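Local coordinates for DUF1573 domain-containing protein (Porphyromonas gingivalis, PDB 2QSV) that is of unknown function, possibly a cysteine-type peptidase, and is represented here by a C-terminal part of two Ig-like beta-sandwich domains, at residues Asn159-Ala164 with Gln186-Glu191; Ser195-Ile200 with Arg213-Ala218. All blocks are in the same frame, centred on the assembly; numbering follows the deposited sequence.

Interactions 1 and 2 both lie in the second Ig-like domain of this chain, with centres about 11 Å apart, and follow one another along the sequence: helix 185-190 of interaction 1 leads into strand 195-204 of interaction 2. They also touch directly. Met188 CE packs on Ser195 CA at 3.6 Å, while Ala198 CB, on the inward side of its strand, meets both Asn159 CB and Leu162 CD2 at 3.7 Å. The sodium ion belongs to interaction 1, bound by Asn159, Leu162 and Thr157, and the side chain of Ala198 in interaction 2 is about 8 Å from it. The sulfate of interaction 2, probably from the crystallisation liquor, sits beside strand 195-204, away from strand 213-218.

Interaction 1 (Asn159-Ala164 with Gln186-Glu191); sequences NPALTA and QVMKAE. With NA (sodium ion), chain C.
Ala161 and Pro160 meet the helix 185-190 through Val187 and Met188, in a contact made by van der Waals packing, with no hydrogen bond across it. The tight part centres on the methyl of Ala161, which lies 3.6 Å from Met188 CG and 4.0 Å from Val187 CG1. A residue as small as alanine suits this place because the turn comes close to the helix, the alpha carbons of Ala161 and Val187 being 5.3 Å apart. Val187 has CG1 anti to its backbone N (chi1 171°), and this branch reaches the Pro160-Ala161 peptide, with Pro160 O 3.6 Å away; the proline ring crosses it obliquely through CB. Met188, a selenomethionine here, runs straight to SE and bends only at its last torsion; a long unbranched chain can touch Ala161 through CG and still extend to Val183 and Leu220.

The turn itself is type I, from Asn159 to Leu162, reinforced by an Asx turn in which Asn159 OD1 accepts from Ala161 N at 2.9 Å, the donor lying in the carbonyl plane. It joins strand 150-157 to strand 162-166 and so carries the chain from one sheet of the Ig-like sandwich to the other. Asn159 O takes the Leu162 N-H and also binds the sodium ion at 2.6 Å; Leu162 O, Thr157 OG1 and three waters complete six ligands. Proline, with no N-H to satisfy and a fixed phi, fits the second position of such a turn.

On the solvent side the packing slackens. Pro160 is exposed, and its CG comes no nearer to the carboxylate of Glu191 than 4.3 Å, to OE2. Glu191 follows the last turn of the helix, where a charged side chain can stay in water and border the proline ring without being held by it.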
loop_
_atom_site.group_PDB
_atom_site.type_symbol
_atom_site.label_atom_id
_atom_site.label_comp_id
_atom_site.label_asym_id
_atom_site.label_seq_id
_atom_site.Cartn_x
_atom_site.Cartn_y
_atom_site.Cartn_z
ATOM N N ASN A 159 -1.012 5.728 8.014
ATOM C CA ASN A 159 -1.267 6.148 9.375
ATOM C C ASN A 159 -2.730 6.556 9.584
ATOM O O ASN A 159 -3.261 7.393 8.814
ATOM C CB ASN A 159 -0.292 7.274 9.725
ATOM C CG ASN A 159 -0.250 7.581 11.206
ATOM O OD1 ASN A 159 -1.265 7.928 11.822
ATOM N ND2 ASN A 159 0.928 7.462 11.776
ATOM N N PRO A 160 -3.400 5.959 10.624
ATOM C CA PRO A 160 -4.799 6.197 10.906
ATOM C C PRO A 160 -5.119 7.614 11.394
ATOM O O PRO A 160 -6.281 7.975 11.416
ATOM C CB PRO A 160 -5.122 5.157 12.017
ATOM C CG PRO A 160 -3.840 4.977 12.717
ATOM C CD PRO A 160 -2.821 4.981 11.602
ATOM N N ALA A 161 -4.124 8.387 11.800
ATOM C CA ALA A 161 -4.359 9.776 12.211
ATOM C C ALA A 161 -4.307 10.760 11.013
ATOM O O ALA A 161 -4.626 11.930 11.166
ATOM C CB ALA A 161 -3.338 10.203 13.256
ATOM N N LEU A 162 -3.892 10.267 9.849
ATOM C CA LEU A 162 -3.578 11.107 8.672
ATOM C C LEU A 162 -4.488 10.778 7.490
ATOM O O LEU A 162 -4.580 9.613 7.090
ATOM C CB LEU A 162 -2.121 10.899 8.249
ATOM C CG LEU A 162 -1.591 11.612 6.971
ATOM C CD1 LEU A 162 -1.595 13.140 7.038
ATOM C CD2 LEU A 162 -0.189 11.137 6.663
ATOM N N THR A 163 -5.151 11.799 6.942
ATOM C CA THR A 163 -5.882 11.648 5.678
ATOM C C THR A 163 -5.442 12.687 4.646
ATOM O O THR A 163 -4.938 13.731 5.012
ATOM C CB THR A 163 -7.416 11.737 5.846
ATOM O OG1 THR A 163 -7.758 12.984 6.454
ATOM C CG2 THR A 163 -7.942 10.572 6.702
ATOM N N ALA A 164 -5.559 12.346 3.360
ATOM C CA ALA A 164 -5.152 13.265 2.271
ATOM C C ALA A 164 -5.981 12.981 1.045
ATOM O O ALA A 164 -5.948 11.861 0.517
ATOM C CB ALA A 164 -3.644 13.146 1.962
ATOM N N GLN A 186 -6.583 13.245 18.354
ATOM C CA GLN A 186 -7.337 12.290 19.185
ATOM C C GLN A 186 -7.054 10.830 18.821
ATOM O O GLN A 186 -7.077 9.947 19.712
ATOM C CB GLN A 186 -8.848 12.570 19.152
ATOM C CG GLN A 186 -9.213 13.992 19.596
ATOM C CD GLN A 186 -8.485 14.462 20.883
ATOM O OE1 GLN A 186 -8.551 13.809 21.920
ATOM N NE2 GLN A 186 -7.815 15.612 20.811
ATOM N N VAL A 187 -6.769 10.579 17.535
ATOM C CA VAL A 187 -6.399 9.255 17.066
ATOM C C VAL A 187 -5.011 8.974 17.561
ATOM O O VAL A 187 -4.762 7.888 18.065
ATOM C CB VAL A 187 -6.528 9.080 15.495
ATOM C CG1 VAL A 187 -5.916 7.764 15.010
ATOM C CG2 VAL A 187 -7.978 9.148 15.080
HETATM N N MSE A 188 -4.110 9.950 17.450
HETATM C CA MSE A 188 -2.739 9.802 17.944
HETATM C C MSE A 188 -2.702 9.502 19.457
HETATM O O MSE A 188 -1.915 8.668 19.915
HETATM C CB MSE A 188 -1.916 11.066 17.673
HETATM C CG MSE A 188 -1.829 11.474 16.211
HETATM SE SE MSE A 188 -1.018 13.248 16.018
HETATM C CE MSE A 188 0.633 13.128 17.064
ATOM N N LYS A 189 -3.544 10.197 20.221
ATOM C CA LYS A 189 -3.652 9.946 21.648
ATOM C C LYS A 189 -4.194 8.533 21.920
ATOM O O LYS A 189 -3.526 7.740 22.586
ATOM C CB LYS A 189 -4.478 11.025 22.342
ATOM C CG LYS A 189 -3.649 12.211 22.749
ATOM C CD LYS A 189 -4.467 13.292 23.397
ATOM C CE LYS A 189 -5.399 13.932 22.406
ATOM N NZ LYS A 189 -5.708 15.338 22.794
ATOM N N ALA A 190 -5.372 8.215 21.375
ATOM C CA ALA A 190 -5.927 6.855 21.482
ATOM C C ALA A 190 -4.921 5.757 21.104
ATOM O O ALA A 190 -5.021 4.649 21.607
ATOM C CB ALA A 190 -7.200 6.734 20.677
ATOM N N GLU A 191 -3.928 6.076 20.278
ATOM C CA GLU A 191 -2.875 5.136 19.881
ATOM C C GLU A 191 -1.585 5.283 20.691
ATOM O O GLU A 191 -0.584 4.614 20.401
ATOM C CB GLU A 191 -2.528 5.322 18.397
ATOM C CG GLU A 191 -3.693 5.156 17.419
ATOM C CD GLU A 191 -3.954 3.718 17.009
ATOM O OE1 GLU A 191 -3.048 2.862 17.169
ATOM O OE2 GLU A 191 -5.075 3.451 16.503
HETATM NA NA NA C . -4.966 6.826 6.940
HETATM O O HOH W 1 -6.859 7.576 7.403
HETATM O O HOH W 2 -6.429 6.989 4.812
HETATM O O HOH W 3 -5.215 4.317 7.167
#

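Interaction 2 (Ser195-Ile200 with Arg213-Ala218); sequences SIAADI and RIKVKA. With SO4 (sulfate ion), chain B.
Asp199 presents its carboxylate to two basic side chains of strand 213-218, one over each face. Over one face comes Lys215, whose NZ forms a salt bridge 2.9 Å from Asp199 OD1, reaching that oxygen 62° out of the carboxylate plane. Over the opposite face runs the extended chain of Arg213, its CD 4.0 Å from Asp199 OD2; NE, 4.4 Å from Asp199 OD2, is too far for a salt bridge. OD2 instead takes hydrogen bonds from two waters, one bridging to Arg213 NE and the other to Lys215 NZ. Lysine reaches its partner by curling: chi2 and chi3 are both near 65°, which folds NZ back across Ala198.

Beneath these groups the backbones form an antiparallel hairpin. Ala198 and Val216 are a hydrogen-bonded pair, with Val216 N to Ala198 O at 2.8 Å; the pair Ile200 and Ile214 is bonded likewise, whereas Ala218 N to Ile196 O is weak. The inward face carries Ile196, Ala198, Ile200, Ile214, Val216 and Ala218. There Ile200 CD1 meets Val216 CG2 at 3.6 Å, and beta-branched residues suit both the extended chain and the sandwich core, which strand 176-183 closes from the other sheet. Outward, Lys217 stretches away to Tyr125 OH.

Asp199 N donates to sulfate O1 at 2.8 Å, on the same face of the carboxylate as Lys215. Flanked by two cationic chains and two donating waters, Asp199 probably stays ionised despite the nearby sulfate, and its charge would offset that of Lys215.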
loop_
_atom_site.group_PDB
_atom_site.type_symbol
_atom_site.label_atom_id
_atom_site.label_comp_id
_atom_site.label_asym_id
_atom_site.label_seq_id
_atom_site.Cartn_x
_atom_site.Cartn_y
_atom_site.Cartn_z
ATOM N N SER A 195 3.859 11.901 18.795
ATOM C CA SER A 195 4.166 12.496 17.511
ATOM C C SER A 195 4.019 11.462 16.389
ATOM O O SER A 195 4.069 10.228 16.618
ATOM C CB SER A 195 5.568 13.094 17.534
ATOM O OG SER A 195 6.539 12.075 17.571
ATOM N N ILE A 196 3.801 11.964 15.176
ATOM C CA ILE A 196 3.791 11.103 14.002
ATOM C C ILE A 196 4.774 11.594 12.971
ATOM O O ILE A 196 5.119 12.761 12.933
ATOM C CB ILE A 196 2.389 10.957 13.356
ATOM C CG1 ILE A 196 1.771 12.321 13.008
ATOM C CG2 ILE A 196 1.471 10.110 14.206
ATOM C CD1 ILE A 196 0.633 12.226 12.015
ATOM N N ALA A 197 5.234 10.676 12.136
ATOM C CA ALA A 197 6.015 11.015 10.994
ATOM C C ALA A 197 5.507 10.025 9.937
ATOM O O ALA A 197 5.809 8.827 9.989
ATOM C CB ALA A 197 7.507 10.849 11.294
ATOM N N ALA A 198 4.646 10.498 9.042
ATOM C CA ALA A 198 3.907 9.583 8.185
ATOM C C ALA A 198 3.974 10.055 6.711
ATOM O O ALA A 198 4.098 11.276 6.444
ATOM C CB ALA A 198 2.492 9.492 8.682
ATOM N N ASP A 199 3.967 9.114 5.782
ATOM C CA ASP A 199 4.006 9.427 4.364
ATOM C C ASP A 199 2.629 9.509 3.714
ATOM O O ASP A 199 1.770 8.659 3.939
ATOM C CB ASP A 199 4.816 8.402 3.566
ATOM C CG ASP A 199 6.297 8.420 3.916
ATOM O OD1 ASP A 199 6.863 9.518 4.166
ATOM O OD2 ASP A 199 6.879 7.306 3.969
ATOM N N ILE A 200 2.450 10.541 2.884
ATOM C CA ILE A 200 1.403 10.480 1.877
ATOM C C ILE A 200 2.029 9.930 0.592
ATOM O O ILE A 200 2.972 10.484 0.118
ATOM C CB ILE A 200 0.759 11.882 1.578
ATOM C CG1 ILE A 200 0.118 12.446 2.854
ATOM C CG2 ILE A 200 -0.295 11.682 0.488
ATOM C CD1 ILE A 200 -0.082 14.042 2.863
ATOM N N ARG A 213 6.362 10.839 -2.448
ATOM C CA ARG A 213 5.959 10.797 -1.055
ATOM C C ARG A 213 6.160 12.107 -0.370
ATOM O O ARG A 213 7.180 12.776 -0.535
ATOM C CB ARG A 213 6.672 9.676 -0.256
ATOM C CG ARG A 213 6.350 8.315 -0.723
ATOM C CD ARG A 213 7.291 7.390 0.009
ATOM N NE ARG A 213 7.038 5.975 -0.183
ATOM C CZ ARG A 213 7.711 5.205 -1.021
ATOM N NH1 ARG A 213 8.605 5.716 -1.826
ATOM N NH2 ARG A 213 7.446 3.933 -1.078
ATOM N N ILE A 214 5.140 12.482 0.372
ATOM C CA ILE A 214 5.182 13.639 1.181
ATOM C C ILE A 214 5.306 13.171 2.628
ATOM O O ILE A 214 4.451 12.421 3.112
ATOM C CB ILE A 214 3.848 14.461 1.066
ATOM C CG1 ILE A 214 3.643 14.934 -0.376
ATOM C CG2 ILE A 214 3.890 15.692 1.972
ATOM C CD1 ILE A 214 2.209 15.417 -0.579
ATOM N N LYS A 215 6.357 13.613 3.302
ATOM C CA LYS A 215 6.485 13.352 4.738
ATOM C C LYS A 215 5.763 14.414 5.543
ATOM O O LYS A 215 6.041 15.595 5.425
ATOM C CB LYS A 215 7.958 13.299 5.178
ATOM C CG LYS A 215 8.120 13.348 6.736
ATOM C CD LYS A 215 7.545 12.087 7.430
ATOM C CE LYS A 215 8.318 10.828 7.043
ATOM N NZ LYS A 215 7.504 9.606 7.013
ATOM N N VAL A 216 4.805 13.978 6.337
ATOM C CA VAL A 216 4.064 14.826 7.228
ATOM C C VAL A 216 4.466 14.534 8.700
ATOM O O VAL A 216 4.466 13.376 9.150
ATOM C CB VAL A 216 2.548 14.612 7.043
ATOM C CG1 VAL A 216 1.717 15.545 7.959
ATOM C CG2 VAL A 216 2.137 14.824 5.549
ATOM N N LYS A 217 4.811 15.587 9.419
ATOM C CA LYS A 217 5.095 15.547 10.855
ATOM C C LYS A 217 4.096 16.352 11.663
ATOM O O LYS A 217 3.611 17.412 11.223
ATOM C CB LYS A 217 6.488 16.076 11.128
ATOM C CG LYS A 217 7.557 15.144 10.684
ATOM C CD LYS A 217 8.929 15.804 10.903
ATOM C CE LYS A 217 9.999 14.860 10.410
ATOM N NZ LYS A 217 11.328 15.507 10.606
ATOM N N ALA A 218 3.770 15.823 12.841
ATOM C CA ALA A 218 2.852 16.450 13.769
ATOM C C ALA A 218 3.176 15.960 15.197
ATOM O O ALA A 218 3.632 14.833 15.376
ATOM C CB ALA A 218 1.409 16.120 13.388
HETATM S S SO4 B . 3.729 5.583 6.977
HETATM O O1 SO4 B . 4.710 6.664 6.912
HETATM O O2 SO4 B . 4.348 4.338 7.483
HETATM O O3 SO4 B . 2.595 5.915 7.838
HETATM O O4 SO4 B . 3.302 5.302 5.614
HETATM O O HOH W 4 5.916 5.082 2.779
HETATM O O HOH W 5 8.287 7.021 6.189
#